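Local atomic coordinates of thymine dioxygenase (Neurospora crassa, PDB entry 5C3Q), a protein that probably oxidises thymine at its methyl group as an iron- and 2-oxoglutarate-dependent dioxygenase with a double-stranded beta-helix fold. Residues A[259-267]-A[303-311]. Sequence-based numbering, arbitrary orientation.
Sequences LLARWSNDT and IEAIPGTYA. With EDO (1,2-ethanediol), chain K.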
ATOM      1  N   LEU A 259      -5.784  -6.584  -8.142  1.00 19.10           N
ATOM      2  CA  LEU A 259      -7.163  -7.042  -8.201  1.00 19.53           C
ATOM      3  C   LEU A 259      -8.051  -5.977  -8.863  1.00 18.80           C
ATOM      4  O   LEU A 259      -8.914  -6.307  -9.679  1.00 18.56           O
ATOM      5  CB  LEU A 259      -7.666  -7.419  -6.797  1.00 20.60           C
ATOM      6  CG  LEU A 259      -8.566  -8.642  -6.580  1.00 22.39           C
ATOM      7  CD1 LEU A 259      -8.328  -9.788  -7.558  1.00 23.05           C
ATOM      8  CD2 LEU A 259      -8.400  -9.130  -5.142  1.00 22.89           C
ATOM      9  N   LEU A 260      -7.828  -4.703  -8.543  1.00 18.20           N
ATOM     10  CA  LEU A 260      -8.590  -3.624  -9.195  1.00 18.11           C
ATOM     11  C   LEU A 260      -8.247  -3.518 -10.684  1.00 17.79           C
ATOM     12  O   LEU A 260      -9.128  -3.327 -11.510  1.00 17.94           O
ATOM     13  CB  LEU A 260      -8.376  -2.274  -8.494  1.00 17.80           C
ATOM     14  CG  LEU A 260      -9.134  -1.071  -9.075  1.00 18.13           C
ATOM     15  CD1 LEU A 260     -10.630  -1.335  -9.190  1.00 18.60           C
ATOM     16  CD2 LEU A 260      -8.890   0.166  -8.226  1.00 18.20           C
ATOM     17  N   ALA A 261      -6.970  -3.655 -11.020  1.00 17.89           N
ATOM     18  CA  ALA A 261      -6.541  -3.687 -12.422  1.00 18.31           C
ATOM     19  C   ALA A 261      -7.343  -4.730 -13.195  1.00 18.96           C
ATOM     20  O   ALA A 261      -7.944  -4.437 -14.227  1.00 18.87           O
ATOM     21  CB  ALA A 261      -5.054  -3.996 -12.511  1.00 18.20           C
ATOM     22  N   ARG A 262      -7.365  -5.939 -12.650  1.00 19.49           N
ATOM     23  CA  ARG A 262      -8.095  -7.060 -13.233  1.00 20.79           C
ATOM     24  C   ARG A 262      -9.614  -6.822 -13.254  1.00 20.99           C
ATOM     25  O   ARG A 262     -10.278  -7.066 -14.256  1.00 21.03           O
ATOM     26  CB  ARG A 262      -7.779  -8.313 -12.423  1.00 21.68           C
ATOM     27  CG  ARG A 262      -8.390  -9.579 -12.962  1.00 23.01           C
ATOM     28  CD  ARG A 262      -8.257 -10.701 -11.957  1.00 23.76           C
ATOM     29  NE  ARG A 262      -8.791 -11.928 -12.534  1.00 24.63           N
ATOM     30  CZ  ARG A 262      -8.110 -13.053 -12.731  1.00 24.95           C
ATOM     31  NH1 ARG A 262      -6.838 -13.168 -12.363  1.00 24.23           N
ATOM     32  NH2 ARG A 262      -8.738 -14.084 -13.285  1.00 25.83           N
ATOM     33  N   TRP A 263     -10.144  -6.368 -12.123  1.00 21.07           N
ATOM     34  CA  TRP A 263     -11.568  -6.016 -11.965  1.00 21.06           C
ATOM     35  C   TRP A 263     -12.036  -4.987 -13.008  1.00 21.16           C
ATOM     36  O   TRP A 263     -13.152  -5.069 -13.533  1.00 21.51           O
ATOM     37  CB  TRP A 263     -11.752  -5.451 -10.555  1.00 20.98           C
ATOM     38  CG  TRP A 263     -13.124  -5.480  -9.976  1.00 21.75           C
ATOM     39  CD1 TRP A 263     -14.259  -5.993 -10.531  1.00 22.52           C
ATOM     40  CD2 TRP A 263     -13.484  -5.018  -8.675  1.00 22.02           C
ATOM     41  NE1 TRP A 263     -15.316  -5.849  -9.662  1.00 22.88           N
ATOM     42  CE2 TRP A 263     -14.864  -5.256  -8.512  1.00 22.68           C
ATOM     43  CE3 TRP A 263     -12.774  -4.415  -7.630  1.00 21.88           C
ATOM     44  CZ2 TRP A 263     -15.548  -4.913  -7.344  1.00 23.11           C
ATOM     45  CZ3 TRP A 263     -13.457  -4.072  -6.471  1.00 22.23           C
ATOM     46  CH2 TRP A 263     -14.828  -4.325  -6.339  1.00 22.69           C
ATOM     47  N   SER A 264     -11.159  -4.033 -13.309  1.00 20.51           N
ATOM     48  CA  SER A 264     -11.427  -2.958 -14.262  1.00 20.17           C
ATOM     49  C   SER A 264     -11.166  -3.350 -15.718  1.00 20.50           C
ATOM     50  O   SER A 264     -11.255  -2.505 -16.614  1.00 20.57           O
ATOM     51  CB  SER A 264     -10.559  -1.747 -13.904  1.00 19.78           C
ATOM     52  OG  SER A 264      -9.203  -1.953 -14.263  1.00 19.14           O
ATOM     53  N   ASN A 265     -10.830  -4.618 -15.950  1.00 20.35           N
ATOM     54  CA  ASN A 265     -10.460  -5.107 -17.272  1.00 20.65           C
ATOM     55  C   ASN A 265      -9.252  -4.367 -17.845  1.00 20.54           C
ATOM     56  O   ASN A 265      -9.209  -4.060 -19.037  1.00 20.82           O
ATOM     57  CB  ASN A 265     -11.648  -5.023 -18.240  1.00 21.02           C
ATOM     58  CG  ASN A 265     -11.499  -5.970 -19.414  1.00 21.50           C
ATOM     59  OD1 ASN A 265     -11.133  -7.124 -19.229  1.00 21.17           O
ATOM     60  ND2 ASN A 265     -11.760  -5.484 -20.629  1.00 21.75           N
ATOM     61  N   ASP A 266      -8.288  -4.087 -16.968  1.00 20.25           N
ATOM     62  CA  ASP A 266      -7.081  -3.308 -17.277  1.00 20.30           C
ATOM     63  C   ASP A 266      -7.320  -1.878 -17.779  1.00 20.30           C
ATOM     64  O   ASP A 266      -6.456  -1.309 -18.443  1.00 20.69           O
ATOM     65  CB  ASP A 266      -6.170  -4.074 -18.253  1.00 20.94           C
ATOM     66  CG  ASP A 266      -5.517  -5.284 -17.612  1.00 21.10           C
ATOM     67  OD1 ASP A 266      -5.391  -5.312 -16.370  1.00 21.33           O
ATOM     68  OD2 ASP A 266      -5.128  -6.209 -18.350  1.00 21.80           O
ATOM     69  N   THR A 267      -8.468  -1.285 -17.458  1.00 20.04           N
ATOM     70  CA  THR A 267      -8.655   0.142 -17.722  1.00 20.01           C
ATOM     71  C   THR A 267      -7.955   0.951 -16.626  1.00 19.62           C
ATOM     72  O   THR A 267      -7.529   2.074 -16.861  1.00 19.33           O
ATOM     73  CB  THR A 267     -10.140   0.545 -17.839  1.00 20.22           C
ATOM     74  OG1 THR A 267     -10.848   0.160 -16.659  1.00 19.89           O
ATOM     75  CG2 THR A 267     -10.774  -0.115 -19.048  1.00 20.93           C
ATOM     76  N   ILE A 303     -14.886 -11.482  -8.347  1.00 28.93           N
ATOM     77  CA  ILE A 303     -14.338 -10.376  -9.133  1.00 28.60           C
ATOM     78  C   ILE A 303     -14.445 -10.650 -10.633  1.00 29.27           C
ATOM     79  O   ILE A 303     -13.767 -11.526 -11.159  1.00 29.38           O
ATOM     80  CB  ILE A 303     -12.864 -10.108  -8.748  1.00 27.69           C
ATOM     81  CG1 ILE A 303     -12.746  -9.783  -7.251  1.00 27.62           C
ATOM     82  CG2 ILE A 303     -12.255  -8.990  -9.588  1.00 27.22           C
ATOM     83  CD1 ILE A 303     -13.533  -8.572  -6.787  1.00 27.75           C
ATOM     84  N   GLU A 304     -15.305  -9.892 -11.309  1.00 30.31           N
ATOM     85  CA  GLU A 304     -15.427  -9.946 -12.770  1.00 31.91           C
ATOM     86  C   GLU A 304     -15.616  -8.537 -13.333  1.00 31.46           C
ATOM     87  O   GLU A 304     -15.992  -7.623 -12.610  1.00 31.68           O
ATOM     88  CB  GLU A 304     -16.574 -10.869 -13.190  1.00 33.44           C
ATOM     89  CG  GLU A 304     -17.922 -10.541 -12.566  1.00 35.08           C
ATOM     90  CD  GLU A 304     -18.951 -11.644 -12.757  1.00 37.33           C
ATOM     91  OE1 GLU A 304     -19.921 -11.684 -11.969  1.00 38.71           O
ATOM     92  OE2 GLU A 304     -18.795 -12.473 -13.683  1.00 38.57           O
ATOM     93  N   ALA A 305     -15.348  -8.372 -14.623  1.00 31.67           N
ATOM     94  CA  ALA A 305     -15.288  -7.042 -15.253  1.00 31.37           C
ATOM     95  C   ALA A 305     -16.402  -6.079 -14.816  1.00 30.92           C
ATOM     96  O   ALA A 305     -17.581  -6.409 -14.889  1.00 31.88           O
ATOM     97  CB  ALA A 305     -15.278  -7.182 -16.768  1.00 31.88           C
ATOM     98  N   ILE A 306     -16.003  -4.886 -14.378  1.00 29.92           N
ATOM     99  CA  ILE A 306     -16.929  -3.836 -13.937  1.00 29.53           C
ATOM    100  C   ILE A 306     -17.712  -3.312 -15.144  1.00 29.93           C
ATOM    101  O   ILE A 306     -17.145  -3.181 -16.228  1.00 29.52           O
ATOM    102  CB  ILE A 306     -16.152  -2.670 -13.269  1.00 28.90           C
ATOM    103  CG1 ILE A 306     -15.437  -3.157 -12.005  1.00 28.31           C
ATOM    104  CG2 ILE A 306     -17.073  -1.510 -12.905  1.00 29.03           C
ATOM    105  CD1 ILE A 306     -14.275  -2.287 -11.568  1.00 27.40           C
ATOM    106  N   PRO A 307     -19.019  -3.012 -14.972  1.00 30.52           N
ATOM    107  CA  PRO A 307     -19.768  -2.484 -16.117  1.00 30.99           C
ATOM    108  C   PRO A 307     -19.197  -1.167 -16.645  1.00 30.29           C
ATOM    109  O   PRO A 307     -18.831  -0.289 -15.861  1.00 29.31           O
ATOM    110  CB  PRO A 307     -21.189  -2.281 -15.566  1.00 31.93           C
ATOM    111  CG  PRO A 307     -21.074  -2.387 -14.084  1.00 31.86           C
ATOM    112  CD  PRO A 307     -19.893  -3.263 -13.816  1.00 31.08           C
ATOM    113  N   GLY A 308     -19.111  -1.054 -17.967  1.00 30.13           N
ATOM    114  CA  GLY A 308     -18.573   0.133 -18.616  1.00 30.35           C
ATOM    115  C   GLY A 308     -17.078   0.098 -18.877  1.00 30.29           C
ATOM    116  O   GLY A 308     -16.524   1.082 -19.361  1.00 30.76           O
ATOM    117  N   THR A 309     -16.422  -1.022 -18.563  1.00 30.44           N
ATOM    118  CA  THR A 309     -14.987  -1.195 -18.827  1.00 30.72           C
ATOM    119  C   THR A 309     -14.714  -2.037 -20.080  1.00 31.96           C
ATOM    120  O   THR A 309     -13.567  -2.371 -20.375  1.00 32.13           O
ATOM    121  CB  THR A 309     -14.268  -1.844 -17.627  1.00 29.68           C
ATOM    122  OG1 THR A 309     -14.856  -3.115 -17.339  1.00 29.10           O
ATOM    123  CG2 THR A 309     -14.354  -0.949 -16.400  1.00 29.46           C
ATOM    124  N   TYR A 310     -15.774  -2.375 -20.808  1.00 33.18           N
ATOM    125  CA  TYR A 310     -15.673  -3.134 -22.049  1.00 34.55           C
ATOM    126  C   TYR A 310     -16.968  -2.955 -22.842  1.00 35.79           C
ATOM    127  O   TYR A 310     -18.024  -2.734 -22.254  1.00 35.23           O
ATOM    128  CB  TYR A 310     -15.465  -4.620 -21.746  1.00 34.49           C
ATOM    129  CG  TYR A 310     -16.617  -5.228 -20.986  1.00 35.26           C
ATOM    130  CD1 TYR A 310     -16.716  -5.075 -19.607  1.00 35.21           C
ATOM    131  CD2 TYR A 310     -17.625  -5.929 -21.645  1.00 36.57           C
ATOM    132  CE1 TYR A 310     -17.779  -5.610 -18.902  1.00 36.09           C
ATOM    133  CE2 TYR A 310     -18.694  -6.469 -20.946  1.00 37.19           C
ATOM    134  CZ  TYR A 310     -18.764  -6.306 -19.574  1.00 36.89           C
ATOM    135  OH  TYR A 310     -19.812  -6.835 -18.860  1.00 37.64           O
ATOM    136  N   ALA A 311     -16.882  -3.053 -24.166  1.00 37.37           N
ATOM    137  CA  ALA A 311     -18.069  -2.989 -25.025  1.00 39.18           C
ATOM    138  C   ALA A 311     -18.565  -4.400 -25.340  1.00 40.44           C
ATOM    139  O   ALA A 311     -19.590  -4.837 -24.813  1.00 41.98           O
ATOM    140  CB  ALA A 311     -17.776  -2.211 -26.303  1.00 39.32           C
TER
HETATM  141  C1  EDO K 407      -6.999 -16.888 -13.059  1.00 43.91           C
HETATM  142  O1  EDO K 407      -7.750 -16.936 -14.282  1.00 47.04           O
HETATM  143  C2  EDO K 407      -5.739 -16.066 -13.301  1.00 42.53           C
HETATM  144  O2  EDO K 407      -5.261 -15.440 -12.103  1.00 41.62           O
HETATM  145  O   HOH W   1     -11.558 -11.206 -13.066  1.00 33.28           O
HETATM  146  O   HOH W   2     -17.612  -8.436  -9.868  1.00 43.66           O
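The indole of Trp263 is a flat wedge driven between Ile303 and Ile306. Ile303 covers one face, its CD1 3.9 Å above the plane over the centre of the ring system and its CG2 3.6 Å from Trp263 CG; Ile306 lies over the opposite face, its CG1 3.4 Å from Trp263 CD1. Both make CH-pi contacts with the five-membered ring, and the carbonyl of Glu304, between the two isoleucines in sequence, meets the ring edge in plane. With CG anti to the backbone N (chi1 -158°), the indole leaves the helix into this slot. Cut back to an alanine, this position would probably leave a gap between Ile303 and Ile306 and take the ring edge away from Glu304 O. Next to the wedge one backbone hydrogen bond joins the segments: Ile306 N donates to Trp263 O (3.0 Å), almost in line with the carbonyl; Ala305 CA adds a weaker CA-H...O contact to the same oxygen. Farther along, the helix ends in a Schellman motif at Asn265, and Thr309 pushes its CB to 3.2 Å from Ser264 O, which already accepts from Thr267 N and OG1. Thr309 OG1 turns back to Ile306 O, clasping the type II turn of 306-309, while Thr267 OG1 touches Thr309 CG2 (3.7 Å). At the other end, water 1 links Arg262 NE to Ile303 O; Arg262 NH1 and NH2 bond an ethanediol, probably from the crystallisation liquor, and NH2 also reaches Glu319 O. The Asn265 amide is held by Lys317 N at OD1 and Glu315 O at ND2. The contact thus fastens helix 258-263, where the Leu259 side chain is about 9 Å from the bound thymine, to the end of strand 302-303 and the loop following it; helix 147-173 backs Leu260 and Ile306, Phe180 and Phe183 meet the indole edge-to-face, and helix 323-332 packs on Leu259 and Ile303.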